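Local atomic coordinates of ATP phosphoribosyltransferase regulatory subunit (Bacillus halodurans, PDB entry 3OD1), a protein that probably works with HisG in the first step of histidine biosynthesis and may allow feedback regulation of that step by histidine. Residues 147-152 and 161-166; 36-41 and 129-134; 364-369 and 377-382. One frame throughout, in Å; residues are numbered along the deposited sequence.

Contact 1. Residues 147-152 and 161-166; sequences ALMIAA and FKVAIG
Val163 points from its strand toward helix 139-155 and puts CG2 against two helix side chains at once. One is Met149, present as selenomethionine. Its CB does not aim at the strand, but the chain bends about its last torsion (chi3 66°) and swings CE round to lie 3.7 Å from Val163 CG2 and almost as near CG1. A long, flexible unbranched chain suits this place, because only its end has to turn toward the strand. The other is Ile150, whose CG1 lies 3.9 Å from Val163 CG2. With chi1 at -68°, Ile150 sets CG1 beside its backbone N and CG2 beside its carbonyl carbon, and this fork lets one beta-branched residue meet both Val163 and Phe161. Phe161 reaches the helix with its far edge: CZ is 3.9 Å from Ile150 CG2 and 3.7 Å from Ile150 O, which lies near the ring plane. The contact is buried and without hydrogen bonds. Phe161 also stacks on Tyr264 and touches Leu153, while Ile150 reaches Val265, so helix 139-155 lies over strands 162-167 and 265-268, parallel neighbours in the large mixed sheet.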
loop_
_atom_site.group_PDB
_atom_site.type_symbol
_atom_site.label_atom_id
_atom_site.label_comp_id
_atom_site.label_asym_id
_atom_site.label_seq_id
_atom_site.Cartn_x
_atom_site.Cartn_y
_atom_site.Cartn_z
ATOM N N ALA B 147 -10.490 15.101 17.733
ATOM C CA ALA B 147 -11.697 15.444 16.990
ATOM C C ALA B 147 -11.663 14.924 15.555
ATOM O O ALA B 147 -12.683 14.498 15.025
ATOM C CB ALA B 147 -11.929 16.959 17.014
ATOM N N LEU B 148 -10.497 14.975 14.923
ATOM C CA LEU B 148 -10.333 14.409 13.592
ATOM C C LEU B 148 -10.518 12.892 13.636
ATOM O O LEU B 148 -11.251 12.331 12.829
ATOM C CB LEU B 148 -8.967 14.776 13.014
ATOM C CG LEU B 148 -8.539 14.109 11.699
ATOM C CD1 LEU B 148 -9.613 14.271 10.619
ATOM C CD2 LEU B 148 -7.207 14.693 11.241
HETATM N N MSE B 149 -9.879 12.230 14.595
HETATM C CA MSE B 149 -10.031 10.785 14.717
HETATM C C MSE B 149 -11.502 10.394 14.839
HETATM O O MSE B 149 -11.962 9.427 14.205
HETATM C CB MSE B 149 -9.267 10.256 15.930
HETATM C CG MSE B 149 -9.034 8.739 15.856
HETATM SE SE MSE B 149 -7.995 8.030 17.352
HETATM C CE MSE B 149 -9.240 8.350 18.803
ATOM N N ILE B 150 -12.227 11.132 15.678
ATOM C CA ILE B 150 -13.637 10.868 15.901
ATOM C C ILE B 150 -14.433 11.099 14.622
ATOM O O ILE B 150 -15.332 10.321 14.290
ATOM C CB ILE B 150 -14.191 11.730 17.066
ATOM C CG1 ILE B 150 -13.557 11.271 18.389
ATOM C CG2 ILE B 150 -15.733 11.687 17.092
ATOM C CD1 ILE B 150 -13.914 12.105 19.596
ATOM N N ALA B 151 -14.098 12.159 13.888
ATOM C CA ALA B 151 -14.822 12.460 12.658
ATOM C C ALA B 151 -14.515 11.417 11.583
ATOM O O ALA B 151 -15.387 11.040 10.783
ATOM C CB ALA B 151 -14.496 13.859 12.177
ATOM N N ALA B 152 -13.276 10.941 11.561
ATOM C CA ALA B 152 -12.886 9.924 10.578
ATOM C C ALA B 152 -13.543 8.575 10.900
ATOM O O ALA B 152 -14.036 7.890 10.010
ATOM C CB ALA B 152 -11.364 9.786 10.528
ATOM N N PHE B 161 -19.051 4.612 19.779
ATOM C CA PHE B 161 -17.720 4.324 20.305
ATOM C C PHE B 161 -17.281 5.369 21.318
ATOM O O PHE B 161 -17.942 6.394 21.491
ATOM C CB PHE B 161 -16.696 4.244 19.174
ATOM C CG PHE B 161 -16.572 5.502 18.379
ATOM C CD1 PHE B 161 -15.567 6.425 18.661
ATOM C CD2 PHE B 161 -17.448 5.762 17.335
ATOM C CE1 PHE B 161 -15.436 7.585 17.909
ATOM C CE2 PHE B 161 -17.330 6.924 16.583
ATOM C CZ PHE B 161 -16.326 7.839 16.873
ATOM N N LYS B 162 -16.153 5.103 21.976
ATOM C CA LYS B 162 -15.639 5.970 23.018
ATOM C C LYS B 162 -14.137 6.147 22.867
ATOM O O LYS B 162 -13.422 5.204 22.540
ATOM C CB LYS B 162 -15.938 5.388 24.401
ATOM C CG LYS B 162 -17.044 6.099 25.181
ATOM C CD LYS B 162 -18.436 5.640 24.755
ATOM C CE LYS B 162 -19.397 5.565 25.944
ATOM N NZ LYS B 162 -18.980 4.566 26.987
ATOM N N VAL B 163 -13.674 7.367 23.110
ATOM C CA VAL B 163 -12.251 7.660 23.167
ATOM C C VAL B 163 -11.910 8.010 24.608
ATOM O O VAL B 163 -12.452 8.959 25.178
ATOM C CB VAL B 163 -11.896 8.822 22.243
ATOM C CG1 VAL B 163 -10.395 9.154 22.330
ATOM C CG2 VAL B 163 -12.303 8.468 20.820
ATOM N N ALA B 164 -11.052 7.204 25.211
ATOM C CA ALA B 164 -10.672 7.408 26.600
ATOM C C ALA B 164 -9.383 8.224 26.624
ATOM O O ALA B 164 -8.452 7.957 25.858
ATOM C CB ALA B 164 -10.475 6.072 27.287
ATOM N N ILE B 165 -9.340 9.229 27.493
ATOM C CA ILE B 165 -8.228 10.169 27.524
ATOM C C ILE B 165 -7.528 10.102 28.863
ATOM O O ILE B 165 -8.175 10.259 29.897
ATOM C CB ILE B 165 -8.738 11.606 27.314
ATOM C CG1 ILE B 165 -9.486 11.695 25.984
ATOM C CG2 ILE B 165 -7.581 12.611 27.410
ATOM C CD1 ILE B 165 -10.079 13.043 25.702
ATOM N N GLY B 166 -6.214 9.866 28.839
ATOM C CA GLY B 166 -5.388 9.919 30.036
ATOM C C GLY B 166 -4.313 10.995 29.958
ATOM O O GLY B 166 -4.265 11.782 29.008
#

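Contact 2. Residues 36-41 and 129-134; sequences EEINLW and LGVELI
Trp41 NE1 donates to Glu37 OE2 across 2.8 Å, one turn back along the chain, beside the last turns of helix 21-40, which packs on the large sheet of a domain built like the class II aminoacyl-tRNA synthetase core. The bond is fairly straight (161° at the hydrogen); the acceptor lies close to the indole plane, whereas the donor comes from above the carboxylate plane. With OE1 held by a salt bridge to Arg155, the carboxylate is anchored on both oxygens and probably stays charged, and its OE2 takes the N-H of the buried indole. The indole makes a cation-pi contact with Arg359 of the second subunit.

Toward strand 125-134 the helix presents Ile38, an apolar residue suited to a wholly buried face. Leu129 and Val131 both point at it, two residues apart as strand alternation requires, with Gly130 between them. The Leu129 and Ile38 side chains run antiparallel alongside each other, their ends meeting at CD2 and CD1, 3.7 Å apart. A chi1 of -70° turns CG1 of Ile38 and its CD1 toward Leu129 while CG2 faces Val131. Two of its methyls pack against a single methyl, Val131 CG1, which lies 3.8 Å from Ile38 CG2 and 4.1 Å from Ile38 CD1.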
loop_
_atom_site.group_PDB
_atom_site.type_symbol
_atom_site.label_atom_id
_atom_site.label_comp_id
_atom_site.label_asym_id
_atom_site.label_seq_id
_atom_site.Cartn_x
_atom_site.Cartn_y
_atom_site.Cartn_z
ATOM N N GLU B 36 -10.361 10.556 3.174
ATOM C CA GLU B 36 -11.095 11.717 2.677
ATOM C C GLU B 36 -11.331 12.759 3.773
ATOM O O GLU B 36 -11.191 13.950 3.528
ATOM C CB GLU B 36 -12.439 11.302 2.091
ATOM C CG GLU B 36 -12.506 11.444 0.583
ATOM C CD GLU B 36 -13.767 10.840 -0.005
ATOM O OE1 GLU B 36 -14.875 11.331 0.315
ATOM O OE2 GLU B 36 -13.644 9.872 -0.790
ATOM N N GLU B 37 -11.739 12.313 4.958
ATOM C CA GLU B 37 -11.930 13.233 6.089
ATOM C C GLU B 37 -10.597 13.874 6.468
ATOM O O GLU B 37 -10.492 15.093 6.629
ATOM C CB GLU B 37 -12.506 12.507 7.312
ATOM C CG GLU B 37 -12.857 13.435 8.482
ATOM C CD GLU B 37 -14.026 14.354 8.157
ATOM O OE1 GLU B 37 -14.764 14.030 7.215
ATOM O OE2 GLU B 37 -14.215 15.391 8.835
ATOM N N ILE B 38 -9.573 13.043 6.590
ATOM C CA ILE B 38 -8.238 13.528 6.920
ATOM C C ILE B 38 -7.772 14.627 5.959
ATOM O O ILE B 38 -7.166 15.627 6.375
ATOM C CB ILE B 38 -7.249 12.355 6.982
ATOM C CG1 ILE B 38 -7.554 11.485 8.220
ATOM C CG2 ILE B 38 -5.805 12.851 6.975
ATOM C CD1 ILE B 38 -6.865 10.120 8.187
ATOM N N ASN B 39 -8.082 14.468 4.678
ATOM C CA ASN B 39 -7.658 15.452 3.686
ATOM C C ASN B 39 -8.398 16.776 3.817
ATOM O O ASN B 39 -7.836 17.853 3.558
ATOM C CB ASN B 39 -7.828 14.902 2.274
ATOM C CG ASN B 39 -6.562 15.020 1.465
ATOM O OD1 ASN B 39 -6.542 15.683 0.429
ATOM N ND2 ASN B 39 -5.479 14.400 1.950
ATOM N N LEU B 40 -9.662 16.682 4.205
ATOM C CA LEU B 40 -10.479 17.860 4.494
ATOM C C LEU B 40 -9.964 18.697 5.675
ATOM O O LEU B 40 -10.356 19.852 5.833
ATOM C CB LEU B 40 -11.925 17.445 4.742
ATOM C CG LEU B 40 -12.647 16.929 3.483
ATOM C CD1 LEU B 40 -14.054 16.446 3.833
ATOM C CD2 LEU B 40 -12.716 18.017 2.430
ATOM N N TRP B 41 -9.108 18.115 6.510
ATOM C CA TRP B 41 -8.554 18.848 7.662
ATOM C C TRP B 41 -7.139 19.357 7.404
ATOM O O TRP B 41 -6.450 19.795 8.327
ATOM C CB TRP B 41 -8.554 17.969 8.917
ATOM C CG TRP B 41 -9.907 17.649 9.438
ATOM C CD1 TRP B 41 -10.947 17.103 8.741
ATOM C CD2 TRP B 41 -10.375 17.832 10.784
ATOM N NE1 TRP B 41 -12.035 16.943 9.567
ATOM C CE2 TRP B 41 -11.708 17.372 10.827
ATOM C CE3 TRP B 41 -9.796 18.339 11.958
ATOM C CZ2 TRP B 41 -12.474 17.403 11.998
ATOM C CZ3 TRP B 41 -10.558 18.378 13.112
ATOM C CH2 TRP B 41 -11.885 17.915 13.123
ATOM N N LEU B 129 -3.439 3.390 9.661
ATOM C CA LEU B 129 -3.711 4.686 9.064
ATOM C C LEU B 129 -3.755 5.742 10.180
ATOM O O LEU B 129 -4.227 5.476 11.285
ATOM C CB LEU B 129 -5.022 4.584 8.270
ATOM C CG LEU B 129 -5.807 5.750 7.691
ATOM C CD1 LEU B 129 -6.833 5.186 6.702
ATOM C CD2 LEU B 129 -6.518 6.517 8.802
ATOM N N GLY B 130 -3.223 6.927 9.917
ATOM C CA GLY B 130 -3.193 7.944 10.950
ATOM C C GLY B 130 -2.580 9.243 10.479
ATOM O O GLY B 130 -2.356 9.433 9.276
ATOM N N VAL B 131 -2.304 10.125 11.442
ATOM C CA VAL B 131 -1.780 11.467 11.187
ATOM C C VAL B 131 -0.754 11.840 12.240
ATOM O O VAL B 131 -0.771 11.305 13.363
ATOM C CB VAL B 131 -2.897 12.541 11.262
ATOM C CG1 VAL B 131 -4.048 12.206 10.320
ATOM C CG2 VAL B 131 -3.422 12.683 12.703
ATOM N N GLU B 132 0.136 12.763 11.875
ATOM C CA GLU B 132 1.046 13.402 12.823
ATOM C C GLU B 132 0.859 14.904 12.651
ATOM O O GLU B 132 0.811 15.405 11.522
ATOM C CB GLU B 132 2.508 13.045 12.513
ATOM C CG GLU B 132 2.757 11.562 12.298
ATOM C CD GLU B 132 2.498 10.735 13.545
ATOM O OE1 GLU B 132 2.383 11.314 14.649
ATOM O OE2 GLU B 132 2.409 9.496 13.418
ATOM N N LEU B 133 0.733 15.613 13.763
ATOM C CA LEU B 133 0.652 17.061 13.752
ATOM C C LEU B 133 1.843 17.554 14.564
ATOM O O LEU B 133 1.899 17.385 15.779
ATOM C CB LEU B 133 -0.676 17.539 14.342
ATOM C CG LEU B 133 -0.765 18.979 14.876
ATOM C CD1 LEU B 133 -0.313 19.997 13.844
ATOM C CD2 LEU B 133 -2.186 19.285 15.330
ATOM N N ILE B 134 2.823 18.122 13.876
ATOM C CA ILE B 134 4.134 18.331 14.477
ATOM C C ILE B 134 4.461 19.807 14.599
ATOM O O ILE B 134 4.328 20.558 13.643
ATOM C CB ILE B 134 5.239 17.658 13.653
ATOM C CG1 ILE B 134 4.981 16.152 13.550
ATOM C CG2 ILE B 134 6.610 17.921 14.288
ATOM C CD1 ILE B 134 5.670 15.522 12.358
#

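Contact 3. Residues 364-369 and 377-382; sequences AVVLQD and DAMSSN
Met379, a selenomethionine, reaches from helix 376-381 to Val366 and Gln368 on strand 365-369, in a small alpha/beta domain akin to the anticodon-binding domains of class II synthetases. The helix forms the crossover of a beta-alpha-beta unit from strand 365-369 to strand 385-389, the two outer strands either side of 339-343 in a parallel sheet.

The apolar contact depends on length. The backbones stay well apart, with the CA atoms of Gln368 and Met379 10.1 Å from each other, and an unbranched chain is suited to spanning that distance. Met379 runs straight out from the helix (chi1 -162°, later torsions near 180°), delivering CE tip to tip with Val366 CG1 at 3.7 Å. Val366, short and beta-branched, suits the strand and offers a compact methyl as landing point. Gln368 crosses the end of the same chain: its CG lies 3.8 Å from Met379 CE and 3.9 Å from SE. Leu367, pointing to the other face of the sheet, packs on helix 348-359.

Hydrogen bonds hold the far end of Gln368. Its chain bends at chi2 (67°), turning the amide so that NE2 donates to Asp369 O at 2.9 Å, almost straight at the hydrogen. NE2 also bonds Asp136, and OE1 bonds Arg105, both of the second subunit. Aliphatic at its base and polar at its tip, glutamine fits a position between an intramolecular core and a subunit interface.

Within the helix, polar bonds tie side chain to backbone. Asp377 O accepts both the backbone N of Ser381 and its hydroxyl, a serine being short enough to fold back onto the preceding turn. The two donors arrive from opposite faces of the carbonyl plane, Ser381 OG at 2.7 Å from Asp377 O.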
loop_
_atom_site.group_PDB
_atom_site.type_symbol
_atom_site.label_atom_id
_atom_site.label_comp_id
_atom_site.label_asym_id
_atom_site.label_seq_id
_atom_site.Cartn_x
_atom_site.Cartn_y
_atom_site.Cartn_z
ATOM N N ALA B 364 -19.364 -1.843 -14.249
ATOM C CA ALA B 364 -18.278 -2.799 -14.360
ATOM C C ALA B 364 -18.748 -3.971 -15.212
ATOM O O ALA B 364 -19.813 -4.544 -14.954
ATOM C CB ALA B 364 -17.844 -3.272 -12.971
ATOM N N VAL B 365 -17.950 -4.324 -16.222
ATOM C CA VAL B 365 -18.309 -5.386 -17.158
ATOM C C VAL B 365 -17.167 -6.371 -17.389
ATOM O O VAL B 365 -16.047 -5.976 -17.706
ATOM C CB VAL B 365 -18.736 -4.814 -18.532
ATOM C CG1 VAL B 365 -19.225 -5.934 -19.440
ATOM C CG2 VAL B 365 -19.834 -3.780 -18.365
ATOM N N VAL B 366 -17.458 -7.656 -17.227
ATOM C CA VAL B 366 -16.539 -8.691 -17.661
ATOM C C VAL B 366 -16.939 -9.083 -19.088
ATOM O O VAL B 366 -18.060 -9.526 -19.323
ATOM C CB VAL B 366 -16.586 -9.927 -16.743
ATOM C CG1 VAL B 366 -15.811 -11.089 -17.362
ATOM C CG2 VAL B 366 -16.023 -9.597 -15.367
ATOM N N LEU B 367 -16.030 -8.873 -20.038
ATOM C CA LEU B 367 -16.269 -9.218 -21.440
ATOM C C LEU B 367 -15.539 -10.531 -21.698
ATOM O O LEU B 367 -14.315 -10.586 -21.632
ATOM C CB LEU B 367 -15.728 -8.109 -22.338
ATOM C CG LEU B 367 -15.877 -8.239 -23.856
ATOM C CD1 LEU B 367 -17.325 -8.382 -24.281
ATOM C CD2 LEU B 367 -15.234 -7.024 -24.504
ATOM N N GLN B 368 -16.303 -11.596 -21.914
ATOM C CA GLN B 368 -15.761 -12.946 -21.872
ATOM C C GLN B 368 -16.071 -13.761 -23.135
ATOM O O GLN B 368 -17.242 -14.018 -23.473
ATOM C CB GLN B 368 -16.287 -13.686 -20.643
ATOM C CG GLN B 368 -15.818 -15.119 -20.567
ATOM C CD GLN B 368 -14.321 -15.215 -20.334
ATOM O OE1 GLN B 368 -13.794 -14.664 -19.369
ATOM N NE2 GLN B 368 -13.628 -15.911 -21.220
ATOM N N ASP B 369 -15.003 -14.148 -23.828
ATOM C CA ASP B 369 -15.069 -15.094 -24.939
ATOM C C ASP B 369 -15.518 -16.436 -24.417
ATOM O O ASP B 369 -14.903 -17.020 -23.521
ATOM C CB ASP B 369 -13.691 -15.218 -25.603
ATOM C CG ASP B 369 -13.722 -16.006 -26.913
ATOM O OD1 ASP B 369 -14.544 -16.947 -27.053
ATOM O OD2 ASP B 369 -12.895 -15.689 -27.797
ATOM N N ASP B 377 -22.276 -22.255 -17.094
ATOM C CA ASP B 377 -23.391 -22.235 -16.143
ATOM C C ASP B 377 -22.953 -21.662 -14.797
ATOM O O ASP B 377 -23.681 -20.883 -14.169
ATOM C CB ASP B 377 -23.934 -23.646 -15.901
ATOM C CG ASP B 377 -24.793 -24.153 -17.039
ATOM O OD1 ASP B 377 -25.153 -23.355 -17.935
ATOM O OD2 ASP B 377 -25.114 -25.363 -17.025
ATOM N N ALA B 378 -21.782 -22.086 -14.332
ATOM C CA ALA B 378 -21.280 -21.602 -13.057
ATOM C C ALA B 378 -20.951 -20.127 -13.191
ATOM O O ALA B 378 -21.368 -19.308 -12.362
ATOM C CB ALA B 378 -20.054 -22.384 -12.615
HETATM N N MSE B 379 -20.212 -19.777 -14.243
HETATM C CA MSE B 379 -19.861 -18.376 -14.429
HETATM C C MSE B 379 -21.107 -17.487 -14.521
HETATM O O MSE B 379 -21.255 -16.517 -13.766
HETATM C CB MSE B 379 -18.973 -18.171 -15.652
HETATM C CG MSE B 379 -18.262 -16.832 -15.616
HETATM SE SE MSE B 379 -17.421 -16.430 -17.296
HETATM C CE MSE B 379 -16.611 -14.709 -16.824
ATOM N N SER B 380 -22.009 -17.839 -15.429
ATOM C CA SER B 380 -23.189 -17.026 -15.670
ATOM C C SER B 380 -24.075 -16.963 -14.428
ATOM O O SER B 380 -24.851 -16.027 -14.260
ATOM C CB SER B 380 -23.987 -17.567 -16.859
ATOM O OG SER B 380 -24.741 -18.702 -16.482
ATOM N N SER B 381 -23.958 -17.970 -13.567
ATOM C CA SER B 381 -24.699 -17.990 -12.312
ATOM C C SER B 381 -24.131 -16.990 -11.319
ATOM O O SER B 381 -24.871 -16.427 -10.514
ATOM C CB SER B 381 -24.677 -19.382 -11.683
ATOM O OG SER B 381 -25.590 -20.251 -12.329
ATOM N N ASN B 382 -22.820 -16.776 -11.377
ATOM C CA ASN B 382 -22.129 -15.991 -10.351
ATOM C C ASN B 382 -21.952 -14.511 -10.658
ATOM O O ASN B 382 -21.304 -13.794 -9.904
ATOM C CB ASN B 382 -20.779 -16.622 -10.000
ATOM C CG ASN B 382 -20.934 -17.883 -9.174
ATOM O OD1 ASN B 382 -20.864 -17.842 -7.947
ATOM N ND2 ASN B 382 -21.170 -19.011 -9.840
#

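Overall arrangement
All three contacts seat a helix on a sheet through buried, mainly apolar side chains, but in different settings. Contacts 1 and 2 lie in the interior of the synthetase-like domain, their centres 13 Å apart, and pack helices 139-155 and 21-40 against different strands of the same mixed sheet. Leu148 CD1 packs on Glu37 CG (4.0 Å) of helix 21-40 and on Trp41. Contact 3 belongs to the C-terminal domain, its centre about 40 Å or more from the other two centres. Contact 1 touches no other subunit, whereas the others do: contact 2 through a cation-pi contact of Trp41 with Arg359, contact 3 through the Gln368 amide, bonded to Asp136 and Arg105, all three partners in the second subunit.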